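Local coordinates for protein beta-N-acetylhexosaminidase (Arthrobacter aurescens, PDB 3RCN) that probably hydrolyses terminal non-reducing N-acetyl-D-hexosamine residues from N-acetyl-beta-D-hexosaminides, as a glycoside hydrolase of family 20, at residues H8-A13 / A102-Q107; Y80-E83 / V89-A92. All blocks are in the same frame, centred on the assembly; numbering follows the deposited sequence.

Contact 1 (H8-A13 / A102-Q107); sequences HQLIPA and AQTLLQ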
loop_
_atom_site.group_PDB
_atom_site.type_symbol
_atom_site.label_atom_id
_atom_site.label_comp_id
_atom_site.label_asym_id
_atom_site.label_seq_id
_atom_site.Cartn_x
_atom_site.Cartn_y
_atom_site.Cartn_z
ATOM N N HIS A 8 -14.468 15.609 -24.107
ATOM C CA HIS A 8 -13.396 15.312 -23.168
ATOM C C HIS A 8 -13.855 14.143 -22.328
ATOM O O HIS A 8 -15.052 13.901 -22.197
ATOM C CB HIS A 8 -13.122 16.495 -22.247
ATOM C CG HIS A 8 -14.112 16.622 -21.135
ATOM N ND1 HIS A 8 -15.088 17.590 -21.115
ATOM C CD2 HIS A 8 -14.294 15.877 -20.017
ATOM C CE1 HIS A 8 -15.824 17.448 -20.025
ATOM N NE2 HIS A 8 -15.366 16.411 -19.347
ATOM N N GLN A 9 -12.902 13.359 -21.848
ATOM C CA GLN A 9 -13.168 12.298 -20.876
ATOM C C GLN A 9 -12.878 12.520 -19.383
ATOM O O GLN A 9 -12.865 11.565 -18.611
ATOM C CB GLN A 9 -12.787 10.931 -21.416
ATOM C CG GLN A 9 -13.600 10.660 -22.674
ATOM C CD GLN A 9 -13.310 9.329 -23.304
ATOM O OE1 GLN A 9 -12.148 8.967 -23.542
ATOM N NE2 GLN A 9 -14.367 8.582 -23.587
ATOM N N LEU A 10 -12.522 13.754 -19.024
ATOM C CA LEU A 10 -12.225 14.151 -17.638
ATOM C C LEU A 10 -13.306 13.850 -16.598
ATOM O O LEU A 10 -14.482 14.149 -16.807
ATOM C CB LEU A 10 -11.954 15.649 -17.598
ATOM C CG LEU A 10 -10.934 16.133 -18.622
ATOM C CD1 LEU A 10 -10.988 17.622 -18.696
ATOM C CD2 LEU A 10 -9.539 15.659 -18.233
ATOM N N ILE A 11 -12.903 13.272 -15.470
ATOM C CA ILE A 11 -13.776 13.230 -14.304
ATOM C C ILE A 11 -12.988 13.703 -13.089
ATOM O O ILE A 11 -11.864 13.251 -12.869
ATOM C CB ILE A 11 -14.221 11.779 -14.028
ATOM C CG1 ILE A 11 -15.206 11.295 -15.086
ATOM C CG2 ILE A 11 -14.829 11.639 -12.657
ATOM C CD1 ILE A 11 -15.532 9.833 -14.962
ATOM N N PRO A 12 -13.601 14.555 -12.249
ATOM C CA PRO A 12 -14.892 15.246 -12.435
ATOM C C PRO A 12 -14.877 16.159 -13.664
ATOM O O PRO A 12 -13.857 16.767 -13.953
ATOM C CB PRO A 12 -15.004 16.139 -11.188
ATOM C CG PRO A 12 -13.941 15.657 -10.240
ATOM C CD PRO A 12 -12.867 15.053 -11.074
ATOM N N ALA A 13 -15.999 16.275 -14.364
ATOM C CA ALA A 13 -16.095 17.178 -15.511
ATOM C C ALA A 13 -15.887 18.624 -15.082
ATOM O O ALA A 13 -16.523 19.080 -14.140
ATOM C CB ALA A 13 -17.454 17.029 -16.179
ATOM N N ALA A 102 -3.169 20.895 -12.028
ATOM C CA ALA A 102 -2.215 19.810 -12.180
ATOM C C ALA A 102 -2.893 18.462 -12.375
ATOM O O ALA A 102 -2.489 17.685 -13.245
ATOM C CB ALA A 102 -1.274 19.751 -10.975
ATOM N N GLN A 103 -3.910 18.175 -11.568
ATOM C CA GLN A 103 -4.629 16.909 -11.709
ATOM C C GLN A 103 -5.300 16.835 -13.065
ATOM O O GLN A 103 -5.215 15.825 -13.755
ATOM C CB GLN A 103 -5.657 16.714 -10.602
ATOM C CG GLN A 103 -5.049 16.713 -9.222
ATOM C CD GLN A 103 -4.423 15.388 -8.839
ATOM O OE1 GLN A 103 -4.527 14.397 -9.559
ATOM N NE2 GLN A 103 -3.774 15.363 -7.686
ATOM N N THR A 104 -5.954 17.914 -13.465
ATOM C CA THR A 104 -6.577 17.939 -14.776
ATOM C C THR A 104 -5.561 17.717 -15.900
ATOM O O THR A 104 -5.868 17.107 -16.927
ATOM C CB THR A 104 -7.330 19.233 -14.992
ATOM O OG1 THR A 104 -8.413 19.283 -14.059
ATOM C CG2 THR A 104 -7.888 19.275 -16.394
ATOM N N LEU A 105 -4.347 18.205 -15.688
ATOM C CA LEU A 105 -3.267 18.004 -16.638
ATOM C C LEU A 105 -2.953 16.516 -16.754
ATOM O O LEU A 105 -2.942 15.959 -17.841
ATOM C CB LEU A 105 -2.021 18.753 -16.184
ATOM C CG LEU A 105 -0.921 18.787 -17.232
ATOM C CD1 LEU A 105 -1.390 19.690 -18.354
ATOM C CD2 LEU A 105 0.394 19.275 -16.640
ATOM N N LEU A 106 -2.707 15.870 -15.620
ATOM C CA LEU A 106 -2.392 14.450 -15.634
ATOM C C LEU A 106 -3.439 13.650 -16.388
ATOM O O LEU A 106 -3.092 12.776 -17.184
ATOM C CB LEU A 106 -2.232 13.908 -14.223
ATOM C CG LEU A 106 -1.018 14.454 -13.485
ATOM C CD1 LEU A 106 -0.772 13.611 -12.256
ATOM C CD2 LEU A 106 0.213 14.476 -14.375
ATOM N N GLN A 107 -4.717 13.941 -16.140
ATOM C CA GLN A 107 -5.782 13.287 -16.897
ATOM C C GLN A 107 -5.649 13.542 -18.401
ATOM O O GLN A 107 -5.871 12.634 -19.204
ATOM C CB GLN A 107 -7.161 13.703 -16.402
ATOM C CG GLN A 107 -7.447 13.298 -14.970
ATOM C CD GLN A 107 -8.928 13.203 -14.676
ATOM O OE1 GLN A 107 -9.766 13.625 -15.478
ATOM N NE2 GLN A 107 -9.262 12.631 -13.528
#
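Q107, on the helix 95-109 of the alpha/beta domain that precedes the catalytic barrel in family 20 hexosaminidases, reaches across to the loop 8-13 and grips the backbone of I11 with both ends of its amide. NE2 of Q107 donates to I11 O at 2.8 Å, with an N-H...O angle of 151° and the donor tilted somewhat out of the carbonyl plane. OE1 of Q107 receives I11 N at 3.2 Å; this bond is more bent, 136° at the hydrogen, but the N-H arrives in the plane of the side-chain carbonyl and on a lone pair. Because one residue supplies both the donor and the acceptor, the two bonds fix the rotation of the amide. Beyond CG the glutamine chain is extended (chi2 -157°), which carries the amide away from the helix to the loop.

Next to this pair of bonds sits L10, whose side chain slants across that of Q107: CD2 of L10 lies 3.6 Å from CB of Q107. The other methyl, CD1, comes within 4.2 Å of CG2 of T104, one turn earlier on the helix. The hydroxyl of T104 is engaged away from the loop, with Y80 and K168.

Further out, helix 491-508 packs against the loop through R497 and A501, while R505 touches Q107 and bonds to Q9 O; M166 of helix 154-166 also meets Q107. A cis peptide joins I11 to P12, and it is the carbonyl oxygen of that very peptide, I11 O, that takes the NE2 hydrogen of Q107.

Contact 2 (Y80-E83 / V89-A92); sequences YRLE and VISA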
loop_
_atom_site.group_PDB
_atom_site.type_symbol
_atom_site.label_atom_id
_atom_site.label_comp_id
_atom_site.label_asym_id
_atom_site.label_seq_id
_atom_site.Cartn_x
_atom_site.Cartn_y
_atom_site.Cartn_z
ATOM N N TYR A 80 -9.143 27.223 -11.060
ATOM C CA TYR A 80 -8.016 27.361 -11.969
ATOM C C TYR A 80 -8.466 27.501 -13.417
ATOM O O TYR A 80 -9.598 27.179 -13.774
ATOM C CB TYR A 80 -7.080 26.154 -11.855
ATOM C CG TYR A 80 -7.709 24.926 -12.433
ATOM C CD1 TYR A 80 -8.482 24.089 -11.639
ATOM C CD2 TYR A 80 -7.580 24.629 -13.779
ATOM C CE1 TYR A 80 -9.095 22.980 -12.160
ATOM C CE2 TYR A 80 -8.194 23.514 -14.313
ATOM C CZ TYR A 80 -8.943 22.690 -13.491
ATOM O OH TYR A 80 -9.562 21.580 -14.000
ATOM N N ARG A 81 -7.550 27.981 -14.241
ATOM C CA ARG A 81 -7.733 28.011 -15.676
ATOM C C ARG A 81 -6.563 27.235 -16.280
ATOM O O ARG A 81 -5.426 27.368 -15.818
ATOM C CB ARG A 81 -7.743 29.461 -16.154
ATOM C CG ARG A 81 -8.327 29.663 -17.532
ATOM C CD ARG A 81 -8.573 31.142 -17.795
ATOM N NE ARG A 81 -7.357 31.932 -17.606
ATOM C CZ ARG A 81 -7.187 32.828 -16.633
ATOM N NH1 ARG A 81 -8.166 33.060 -15.767
ATOM N NH2 ARG A 81 -6.042 33.501 -16.533
ATOM N N LEU A 82 -6.828 26.404 -17.285
ATOM C CA LEU A 82 -5.754 25.622 -17.913
ATOM C C LEU A 82 -5.683 25.824 -19.424
ATOM O O LEU A 82 -6.651 25.605 -20.156
ATOM C CB LEU A 82 -5.862 24.135 -17.548
ATOM C CG LEU A 82 -5.119 23.096 -18.392
ATOM C CD1 LEU A 82 -3.698 23.511 -18.671
ATOM C CD2 LEU A 82 -5.138 21.759 -17.687
ATOM N N GLU A 83 -4.514 26.240 -19.882
ATOM C CA GLU A 83 -4.348 26.662 -21.262
ATOM C C GLU A 83 -3.208 25.914 -21.947
ATOM O O GLU A 83 -2.084 25.886 -21.441
ATOM C CB GLU A 83 -4.094 28.171 -21.302
ATOM C CG GLU A 83 -4.013 28.742 -22.695
ATOM C CD GLU A 83 -5.293 28.531 -23.472
ATOM O OE1 GLU A 83 -6.383 28.614 -22.855
ATOM O OE2 GLU A 83 -5.200 28.274 -24.694
ATOM N N VAL A 89 -0.083 26.266 -19.605
ATOM C CA VAL A 89 -0.226 27.351 -18.640
ATOM C C VAL A 89 -1.413 27.154 -17.698
ATOM O O VAL A 89 -2.565 27.150 -18.126
ATOM C CB VAL A 89 -0.370 28.709 -19.349
ATOM C CG1 VAL A 89 -0.618 29.810 -18.334
ATOM C CG2 VAL A 89 0.869 29.008 -20.157
ATOM N N ILE A 90 -1.123 26.992 -16.411
ATOM C CA ILE A 90 -2.167 26.812 -15.405
ATOM C C ILE A 90 -2.235 28.039 -14.521
ATOM O O ILE A 90 -1.293 28.315 -13.779
ATOM C CB ILE A 90 -1.893 25.584 -14.516
ATOM C CG1 ILE A 90 -1.940 24.301 -15.339
ATOM C CG2 ILE A 90 -2.911 25.489 -13.395
ATOM C CD1 ILE A 90 -1.449 23.085 -14.578
ATOM N N SER A 91 -3.339 28.779 -14.623
ATOM C CA SER A 91 -3.623 29.938 -13.758
ATOM C C SER A 91 -4.506 29.533 -12.575
ATOM O O SER A 91 -5.498 28.822 -12.750
ATOM C CB SER A 91 -4.363 31.032 -14.542
ATOM O OG SER A 91 -3.697 31.381 -15.742
ATOM N N ALA A 92 -4.176 29.995 -11.376
ATOM C CA ALA A 92 -5.035 29.722 -10.226
ATOM C C ALA A 92 -5.049 30.869 -9.204
ATOM O O ALA A 92 -4.149 31.718 -9.201
ATOM C CB ALA A 92 -4.634 28.392 -9.566
HETATM O O HOH W 1 -4.700 29.729 -17.617
#
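R81 lays its guanidinium over S91, with CB of S91 beneath one face, offset toward the rim, and 3.6 Å from NH2 of R81. The side chain leaves the strand with CG anti to the backbone N (chi1 -163°), then bends at chi3 (55°), which brings the flat group back over its cross-strand neighbour; NH1 forms a salt bridge with D72. OG of S91 instead meets a water at 2.7 Å, and that water makes a weak bond to R81 O.

Beneath these side chains, R81 and S91 form a hydrogen-bonded antiparallel pair: R81 N to S91 O is 2.7 Å, and S91 N returns to R81 O. E83 and V89 repeat the pattern, V89 N lying 2.7 Å from E83 O.

The other face of the hairpin is largely apolar and belongs to the non-hydrogen-bonded pairs. CD1 of L82 rests 3.8 Å from CG1 of I90, and CB of Y80 meets CB of A92 at 4.0 Å. Helix 95-109 covers this face, L108 touching L82 and A98 touching A92. The Y80 ring extends off the hairpin, with T104 as the partner of its OH.

With 125-134 running antiparallel to 80-84 and 67-71 parallel to 88-92, this is a beta hairpin at the centre of the mixed sheet of the alpha/beta domain.

How the contacts relate
The centres of the two contacts lie about 13 Å apart, both in the alpha/beta domain that precedes the barrel. Along the chain contact 2 is nested inside contact 1: the loop 8-13 comes first, then the hairpin strands, and strand 88-92 leads directly into helix 95-109. The helix that carries one side of contact 1 also covers contact 2: one side of it lies on the hairpin, and an adjacent side meets the N-terminal loop. T104 links them, its OG1 2.6 Å from OH of Y80, probably a hydrogen bond, while its CG2 packs on CD2 of L82. The loop also packs on helix 491-508, so helix 95-109 joins the hairpin, through the loop, to helix 491-508.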